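Local atomic coordinates of Endonuclease/exonuclease/phosphatase (Beutenbergia cavernae DSM 12333, PDB entry 4RUW), a protein that belongs to the endonuclease/exonuclease/phosphatase family, joining a DNase I-like two-sheet domain to a C-terminal immunoglobulin-like domain, and binds a zinc ion. Residues G175-D187 with D193-G205. Sequence-based numbering, arbitrary orientation. Where two conformers were deposited one is given.
Sequences GKLRRSLLTVTVD and DVVVHATHLSTPG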
ATOM      1  N   GLY A 175      25.175  -1.402 -10.209  1.00 19.55           N
ATOM      2  CA  GLY A 175      25.061   0.035  -9.996  1.00 19.77           C
ATOM      3  C   GLY A 175      24.750   0.461  -8.573  1.00 19.70           C
ATOM      4  O   GLY A 175      24.719  -0.353  -7.656  1.00 20.17           O
ATOM      5  N   LYS A 176      24.548   1.751  -8.366  1.00 20.42           N
ATOM      6  CA  LYS A 176      24.312   2.273  -7.034  1.00 21.00           C
ATOM      7  C   LYS A 176      22.936   1.870  -6.452  1.00 20.26           C
ATOM      8  O   LYS A 176      22.042   1.645  -7.153  1.00 20.23           O
ATOM      9  CB  LYS A 176      24.439   3.809  -6.991  1.00 22.70           C
ATOM     10  CG  LYS A 176      23.275   4.488  -7.607  1.00 22.60           C
ATOM     11  CD  LYS A 176      23.386   5.993  -7.803  1.00 22.59           C
ATOM     12  CE  LYS A 176      23.429   6.754  -6.517  1.00 22.37           C
ATOM     13  NZ  LYS A 176      23.149   8.185  -6.768  1.00 23.61           N
ATOM     14  N   LEU A 177      22.862   1.849  -5.162  1.00 19.47           N
ATOM     15  CA  LEU A 177      21.586   1.599  -4.522  1.00 19.22           C
ATOM     16  C   LEU A 177      20.710   2.849  -4.579  1.00 15.47           C
ATOM     17  O   LEU A 177      21.197   3.971  -4.421  1.00 15.56           O
ATOM     18  CB  LEU A 177      21.805   1.117  -3.098  1.00 23.71           C
ATOM     19  CG  LEU A 177      22.368  -0.305  -3.084  1.00 28.30           C
ATOM     20  CD1 LEU A 177      22.924  -0.658  -1.717  1.00 29.96           C
ATOM     21  CD2 LEU A 177      21.295  -1.297  -3.513  1.00 29.82           C
ATOM     22  N   ARG A 178      19.422   2.639  -4.843  1.00 13.55           N
ATOM     23  CA  ARG A 178      18.472   3.733  -5.017  1.00 13.24           C
ATOM     24  C   ARG A 178      17.220   3.605  -4.155  1.00 12.86           C
ATOM     25  O   ARG A 178      16.579   4.619  -3.858  1.00 14.63           O
ATOM     26  CB  ARG A 178      18.040   3.846  -6.478  1.00 14.78           C
ATOM     27  CG  ARG A 178      19.184   4.085  -7.440  1.00 15.90           C
ATOM     28  CD  ARG A 178      18.718   4.039  -8.885  1.00 18.24           C
ATOM     29  NE  ARG A 178      19.857   4.125  -9.795  1.00 20.21           N
ATOM     30  CZ  ARG A 178      20.379   5.261 -10.249  1.00 21.90           C
ATOM     31  NH1 ARG A 178      19.859   6.427  -9.890  1.00 23.77           N
ATOM     32  NH2 ARG A 178      21.428   5.227 -11.062  1.00 23.21           N
ATOM     33  N   ARG A 179      16.850   2.380  -3.779  1.00 12.31           N
ATOM     34  CA  ARG A 179      15.586   2.136  -3.079  1.00 12.13           C
ATOM     35  C   ARG A 179      15.859   1.283  -1.853  1.00 11.72           C
ATOM     36  O   ARG A 179      16.784   0.456  -1.853  1.00 12.75           O
ATOM     37  CB  ARG A 179      14.604   1.389  -3.990  1.00 12.48           C
ATOM     38  CG  ARG A 179      14.346   2.068  -5.330  1.00 13.34           C
ATOM     39  CD  ARG A 179      13.743   3.447  -5.188  1.00 13.89           C
ATOM     40  NE  ARG A 179      13.572   4.059  -6.500  1.00 14.36           N
ATOM     41  CZ  ARG A 179      12.970   5.221  -6.713  1.00 16.09           C
ATOM     42  NH1 ARG A 179      12.476   5.899  -5.688  1.00 18.20           N
ATOM     43  NH2 ARG A 179      12.854   5.692  -7.949  1.00 17.61           N
ATOM     44  N   SER A 180      15.060   1.452  -0.805  1.00 11.42           N
ATOM     45  CA  SER A 180      15.182   0.584   0.363  1.00 11.05           C
ATOM     46  C   SER A 180      13.873   0.479   1.122  1.00 11.49           C
ATOM     47  O   SER A 180      12.930   1.243   0.876  1.00 12.19           O
ATOM     48  CB  SER A 180      16.292   1.068   1.300  1.00 12.67           C
ATOM     49  OG  SER A 180      15.932   2.290   1.924  1.00 13.13           O
ATOM     50  N   LEU A 181      13.830  -0.480   2.039  1.00 11.93           N
ATOM     51  CA  LEU A 181      12.707  -0.701   2.932  1.00 11.47           C
ATOM     52  C   LEU A 181      13.130  -0.320   4.343  1.00 11.62           C
ATOM     53  O   LEU A 181      14.209  -0.718   4.793  1.00 12.76           O
ATOM     54  CB  LEU A 181      12.331  -2.179   2.899  1.00 12.76           C
ATOM     55  CG  LEU A 181      11.406  -2.684   4.000  1.00 13.62           C
ATOM     56  CD1 LEU A 181      10.013  -2.121   3.839  1.00 15.42           C
ATOM     57  CD2 LEU A 181      11.385  -4.201   4.021  1.00 14.35           C
ATOM     58  N   LEU A 182      12.295   0.464   5.025  1.00 11.45           N
ATOM     59  CA  LEU A 182      12.509   0.818   6.424  1.00 11.68           C
ATOM     60  C   LEU A 182      11.451   0.123   7.271  1.00 11.76           C
ATOM     61  O   LEU A 182      10.262   0.239   6.998  1.00 12.71           O
ATOM     62  CB  LEU A 182      12.401   2.331   6.612  1.00 11.85           C
ATOM     63  CG  LEU A 182      12.350   2.831   8.057  1.00 12.95           C
ATOM     64  CD1 LEU A 182      13.608   2.421   8.821  1.00 14.55           C
ATOM     65  CD2 LEU A 182      12.145   4.336   8.094  1.00 14.12           C
ATOM     66  N   THR A 183      11.884  -0.600   8.301  1.00 11.98           N
ATOM     67  CA  THR A 183      10.952  -1.268   9.198  1.00 12.68           C
ATOM     68  C   THR A 183      11.197  -0.818  10.630  1.00 12.61           C
ATOM     69  O   THR A 183      12.334  -0.812  11.098  1.00 13.67           O
ATOM     70  CB  THR A 183      11.098  -2.805   9.102  1.00 13.71           C
ATOM     71  OG1 THR A 183      10.814  -3.217   7.759  1.00 14.07           O
ATOM     72  CG2 THR A 183      10.160  -3.508  10.072  1.00 15.08           C
ATOM     73  N   VAL A 184      10.126  -0.442  11.321  1.00 12.71           N
ATOM     74  CA  VAL A 184      10.218  -0.077  12.723  1.00 13.66           C
ATOM     75  C   VAL A 184       8.928  -0.470  13.428  1.00 13.03           C
ATOM     76  O   VAL A 184       7.858  -0.433  12.839  1.00 14.53           O
ATOM     77  CB  VAL A 184      10.531   1.426  12.896  1.00 16.48           C
ATOM     78  CG1 VAL A 184       9.368   2.294  12.423  1.00 17.51           C
ATOM     79  CG2 VAL A 184      10.940   1.730  14.337  1.00 18.86           C
ATOM     80  N   THR A 185       9.037  -0.884  14.681  1.00 13.16           N
ATOM     81  CA  THR A 185       7.870  -1.238  15.466  1.00 13.21           C
ATOM     82  C   THR A 185       7.440  -0.057  16.314  1.00 12.94           C
ATOM     83  O   THR A 185       8.271   0.570  16.985  1.00 13.74           O
ATOM     84  CB  THR A 185       8.157  -2.447  16.362  1.00 14.40           C
ATOM     85  OG1 THR A 185       8.480  -3.561  15.528  1.00 15.87           O
ATOM     86  CG2 THR A 185       6.956  -2.790  17.212  1.00 15.75           C
ATOM     87  N   VAL A 186       6.146   0.248  16.277  0.67 12.80           N
ATOM     88  CA  VAL A 186       5.573   1.307  17.095  0.67 12.72           C
ATOM     89  C   VAL A 186       4.688   0.695  18.181  0.67 12.97           C
ATOM     90  O   VAL A 186       3.905  -0.217  17.906  0.67 13.77           O
ATOM     91  CB  VAL A 186       4.729   2.251  16.220  0.67 14.46           C
ATOM     92  CG1 VAL A 186       4.073   3.322  17.064  0.67 17.08           C
ATOM     93  CG2 VAL A 186       5.595   2.883  15.140  0.67 13.86           C
ATOM     94  N   ASP A 187       4.825   1.176  19.414  1.00 13.43           N
ATOM     95  CA  ASP A 187       4.005   0.690  20.519  1.00 14.10           C
ATOM     96  C   ASP A 187       2.814   1.627  20.718  1.00 13.78           C
ATOM     97  O   ASP A 187       2.945   2.701  21.304  1.00 15.23           O
ATOM     98  CB  ASP A 187       4.838   0.591  21.794  1.00 15.33           C
ATOM     99  CG  ASP A 187       4.073  -0.029  22.936  1.00 17.31           C
ATOM    100  OD1 ASP A 187       2.964  -0.557  22.706  1.00 17.79           O
ATOM    101  OD2 ASP A 187       4.584   0.005  24.072  1.00 19.51           O
ATOM    102  N   ASP A 193       2.069  -3.487  19.979  1.00 13.73           N
ATOM    103  CA  ASP A 193       3.072  -3.311  18.939  1.00 13.88           C
ATOM    104  C   ASP A 193       2.473  -3.445  17.545  1.00 13.28           C
ATOM    105  O   ASP A 193       1.749  -4.400  17.254  1.00 13.98           O
ATOM    106  CB  ASP A 193       4.197  -4.337  19.091  1.00 15.93           C
ATOM    107  CG  ASP A 193       5.080  -4.083  20.301  1.00 18.74           C
ATOM    108  OD1 ASP A 193       4.874  -3.087  21.023  1.00 20.34           O
ATOM    109  OD2 ASP A 193       6.006  -4.892  20.513  1.00 21.37           O
ATOM    110  N   VAL A 194       2.814  -2.499  16.678  1.00 12.37           N
ATOM    111  CA  VAL A 194       2.436  -2.567  15.268  1.00 12.85           C
ATOM    112  C   VAL A 194       3.722  -2.403  14.469  1.00 11.78           C
ATOM    113  O   VAL A 194       4.444  -1.431  14.671  1.00 12.49           O
ATOM    114  CB  VAL A 194       1.426  -1.453  14.893  1.00 13.34           C
ATOM    115  CG1 VAL A 194       1.131  -1.496  13.399  1.00 13.80           C
ATOM    116  CG2 VAL A 194       0.147  -1.594  15.711  1.00 14.43           C
ATOM    117  N   VAL A 195       4.017  -3.351  13.580  1.00 12.09           N
ATOM    118  CA  VAL A 195       5.201  -3.235  12.747  1.00 12.07           C
ATOM    119  C   VAL A 195       4.883  -2.382  11.522  1.00 11.99           C
ATOM    120  O   VAL A 195       3.931  -2.663  10.800  1.00 13.58           O
ATOM    121  CB  VAL A 195       5.719  -4.617  12.312  1.00 12.82           C
ATOM    122  CG1 VAL A 195       6.993  -4.472  11.497  1.00 14.26           C
ATOM    123  CG2 VAL A 195       5.962  -5.502  13.538  1.00 14.42           C
ATOM    124  N   VAL A 196       5.663  -1.323  11.319  1.00 12.02           N
ATOM    125  CA  VAL A 196       5.480  -0.417  10.196  1.00 11.89           C
ATOM    126  C   VAL A 196       6.587  -0.616   9.177  1.00 11.83           C
ATOM    127  O   VAL A 196       7.772  -0.455   9.499  1.00 13.00           O
ATOM    128  CB  VAL A 196       5.468   1.048  10.694  1.00 12.57           C
ATOM    129  CG1 VAL A 196       5.314   2.022   9.529  1.00 13.97           C
ATOM    130  CG2 VAL A 196       4.376   1.261  11.732  1.00 13.83           C
ATOM    131  N   HIS A 197       6.194  -0.981   7.959  1.00 12.11           N
ATOM    132  CA  HIS A 197       7.114  -1.125   6.845  1.00 12.25           C
ATOM    133  C   HIS A 197       6.875   0.023   5.876  1.00 12.12           C
ATOM    134  O   HIS A 197       5.756   0.207   5.388  1.00 13.90           O
ATOM    135  CB  HIS A 197       6.870  -2.447   6.115  1.00 12.43           C
ATOM    136  CG  HIS A 197       6.991  -3.661   6.978  1.00 12.61           C
ATOM    137  ND1 HIS A 197       8.211  -4.211   7.338  1.00 14.06           N
ATOM    138  CD2 HIS A 197       6.050  -4.455   7.539  1.00 13.72           C
ATOM    139  CE1 HIS A 197       8.006  -5.281   8.078  1.00 13.94           C
ATOM    140  NE2 HIS A 197       6.699  -5.458   8.211  1.00 13.92           N
ATOM    141  N   ALA A 198       7.929   0.789   5.600  1.00 11.43           N
ATOM    142  CA  ALA A 198       7.869   1.987   4.759  1.00 11.24           C
ATOM    143  C   ALA A 198       8.774   1.799   3.558  1.00 10.97           C
ATOM    144  O   ALA A 198       9.958   1.483   3.723  1.00 12.04           O
ATOM    145  CB  ALA A 198       8.340   3.187   5.557  1.00 12.97           C
ATOM    146  N   THR A 199       8.263   1.998   2.347  1.00 11.15           N
ATOM    147  CA  THR A 199       9.132   1.872   1.194  1.00 11.33           C
ATOM    148  C   THR A 199       8.661   2.726   0.024  1.00 10.76           C
ATOM    149  O   THR A 199       7.656   3.453   0.113  1.00 11.26           O
ATOM    150  CB  THR A 199       9.330   0.382   0.789  1.00 13.00           C
ATOM    151  OG1 THR A 199      10.457   0.260  -0.092  1.00 13.32           O
ATOM    152  CG2 THR A 199       8.100  -0.168   0.102  1.00 14.11           C
ATOM    153  N   HIS A 200       9.416   2.629  -1.065  1.00 11.51           N
ATOM    154  CA  HIS A 200       9.222   3.413  -2.276  1.00 11.14           C
ATOM    155  C   HIS A 200       9.969   2.606  -3.344  1.00 10.96           C
ATOM    156  O   HIS A 200      11.182   2.391  -3.235  1.00 11.84           O
ATOM    157  CB  HIS A 200       9.818   4.816  -2.069  1.00 11.48           C
ATOM    158  CG  HIS A 200       9.656   5.754  -3.223  1.00 11.99           C
ATOM    159  ND1 HIS A 200      10.116   7.049  -3.169  1.00 13.59           N
ATOM    160  CD2 HIS A 200       9.099   5.599  -4.449  1.00 12.73           C
ATOM    161  CE1 HIS A 200       9.854   7.655  -4.313  1.00 13.27           C
ATOM    162  NE2 HIS A 200       9.248   6.797  -5.109  1.00 13.52           N
ATOM    163  N   LEU A 201       9.245   2.087  -4.332  1.00 11.21           N
ATOM    164  CA  LEU A 201       9.859   1.227  -5.343  1.00 11.30           C
ATOM    165  C   LEU A 201      10.257   2.011  -6.589  1.00 11.03           C
ATOM    166  O   LEU A 201       9.838   3.162  -6.756  1.00 12.24           O
ATOM    167  CB  LEU A 201       8.905   0.093  -5.734  1.00 11.97           C
ATOM    168  CG  LEU A 201       8.368  -0.761  -4.587  1.00 12.92           C
ATOM    169  CD1 LEU A 201       7.538  -1.888  -5.145  1.00 15.00           C
ATOM    170  CD2 LEU A 201       9.479  -1.279  -3.677  1.00 13.63           C
ATOM    171  N   SER A 202      11.025   1.388  -7.478  1.00 12.02           N
ATOM    172  CA  SER A 202      11.369   2.032  -8.737  1.00 12.11           C
ATOM    173  C   SER A 202      10.128   2.393  -9.540  1.00 12.54           C
ATOM    174  O   SER A 202       9.075   1.780  -9.392  1.00 13.21           O
ATOM    175  CB  SER A 202      12.227   1.109  -9.591  1.00 13.79           C
ATOM    176  OG  SER A 202      13.502   0.899  -9.028  1.00 14.08           O
ATOM    177  N   THR A 203      10.274   3.383 -10.406  1.00 13.68           N
ATOM    178  CA  THR A 203       9.236   3.724 -11.369  1.00 15.03           C
ATOM    179  C   THR A 203       9.215   2.687 -12.485  1.00 15.33           C
ATOM    180  O   THR A 203      10.239   2.081 -12.786  1.00 17.85           O
ATOM    181  CB  THR A 203       9.503   5.094 -12.000  1.00 16.86           C
ATOM    182  OG1 THR A 203      10.729   5.040 -12.742  1.00 20.61           O
ATOM    183  CG2 THR A 203       9.587   6.164 -10.926  1.00 18.94           C
ATOM    184  N   PRO A 204       8.050   2.467 -13.107  1.00 14.28           N
ATOM    185  CA  PRO A 204       7.977   1.465 -14.176  1.00 15.64           C
ATOM    186  C   PRO A 204       8.346   2.083 -15.522  1.00 16.19           C
ATOM    187  O   PRO A 204       7.564   2.036 -16.470  1.00 18.51           O
ATOM    188  CB  PRO A 204       6.504   1.057 -14.155  1.00 16.52           C
ATOM    189  CG  PRO A 204       5.799   2.308 -13.746  1.00 16.11           C
ATOM    190  CD  PRO A 204       6.723   3.017 -12.775  1.00 15.48           C
ATOM    191  N   GLY A 205       9.551   2.634 -15.614  1.00 16.62           N
ATOM    192  CA  GLY A 205       9.942   3.415 -16.775  1.00 18.03           C
ATOM    193  C   GLY A 205      10.364   2.621 -17.997  1.00 18.47           C
ATOM    194  O   GLY A 205      10.551   3.190 -19.071  1.00 20.42           O
TER
HETATM  195  O   HOH W   1      15.133   2.946  -8.683  1.00 17.28           O
HETATM  196  O   HOH W   2      13.045   4.506 -10.800  1.00 22.40           O
HETATM  197  O   HOH W   3      12.959   3.463  -1.412  1.00 12.68           O
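Leu182 with Ala198, Val184 with Val196 and Val186 with Val194 form hydrogen-bonded pairs in this antiparallel beta hairpin, and in each pair both backbone N-H groups find the partner's carbonyl. The Leu182 N to Ala198 O bond, 2.9 Å long, is almost straight at 179°. Small and branched apolar side chains suit these positions, since their face of the sheet is buried against strands 91-98 and 146-153; Leu182 CB lies 4.3 Å from Ala198 CB.

On the other face, Thr183 and His197 lie alongside each other in a non-hydrogen-bonded pair. Thr183 OG1, turned beside its own backbone N (chi1 -61°), reaches His197 ND1 at the ring edge at 2.8 Å, and either atom could be the donor; a hydroxyl and an imidazole nitrogen can each play both parts, which suits them to neighbouring positions.

Toward Arg179 the ladder gives way to substitutes. Thr199 OG1 donates to Ser180 O at 2.8 Å, from above the carbonyl plane, while a water accepts from Ser180 N and donates to His200 O. The bent chain of Arg179 lays its guanidinium with one face over Leu201 O, whose hydrogen bond comes from Asn237 instead, and sets Arg179 NH1 over the His200 ring, 3.4 Å from CE1, with the two planes 54° apart. At the guanidinium edge Arg179 NE donates to a water 2.9 Å away, shared with Ser202 OG, which Gln216 and Asn168 also hold; Arg179 NH2 donates to a second water at 3.1 Å that also accepts from Thr203 N.

The chemistry thus implies a hairpin joined directly by its backbones along the ladder, but at the Arg179 end largely through side chains and ordered water.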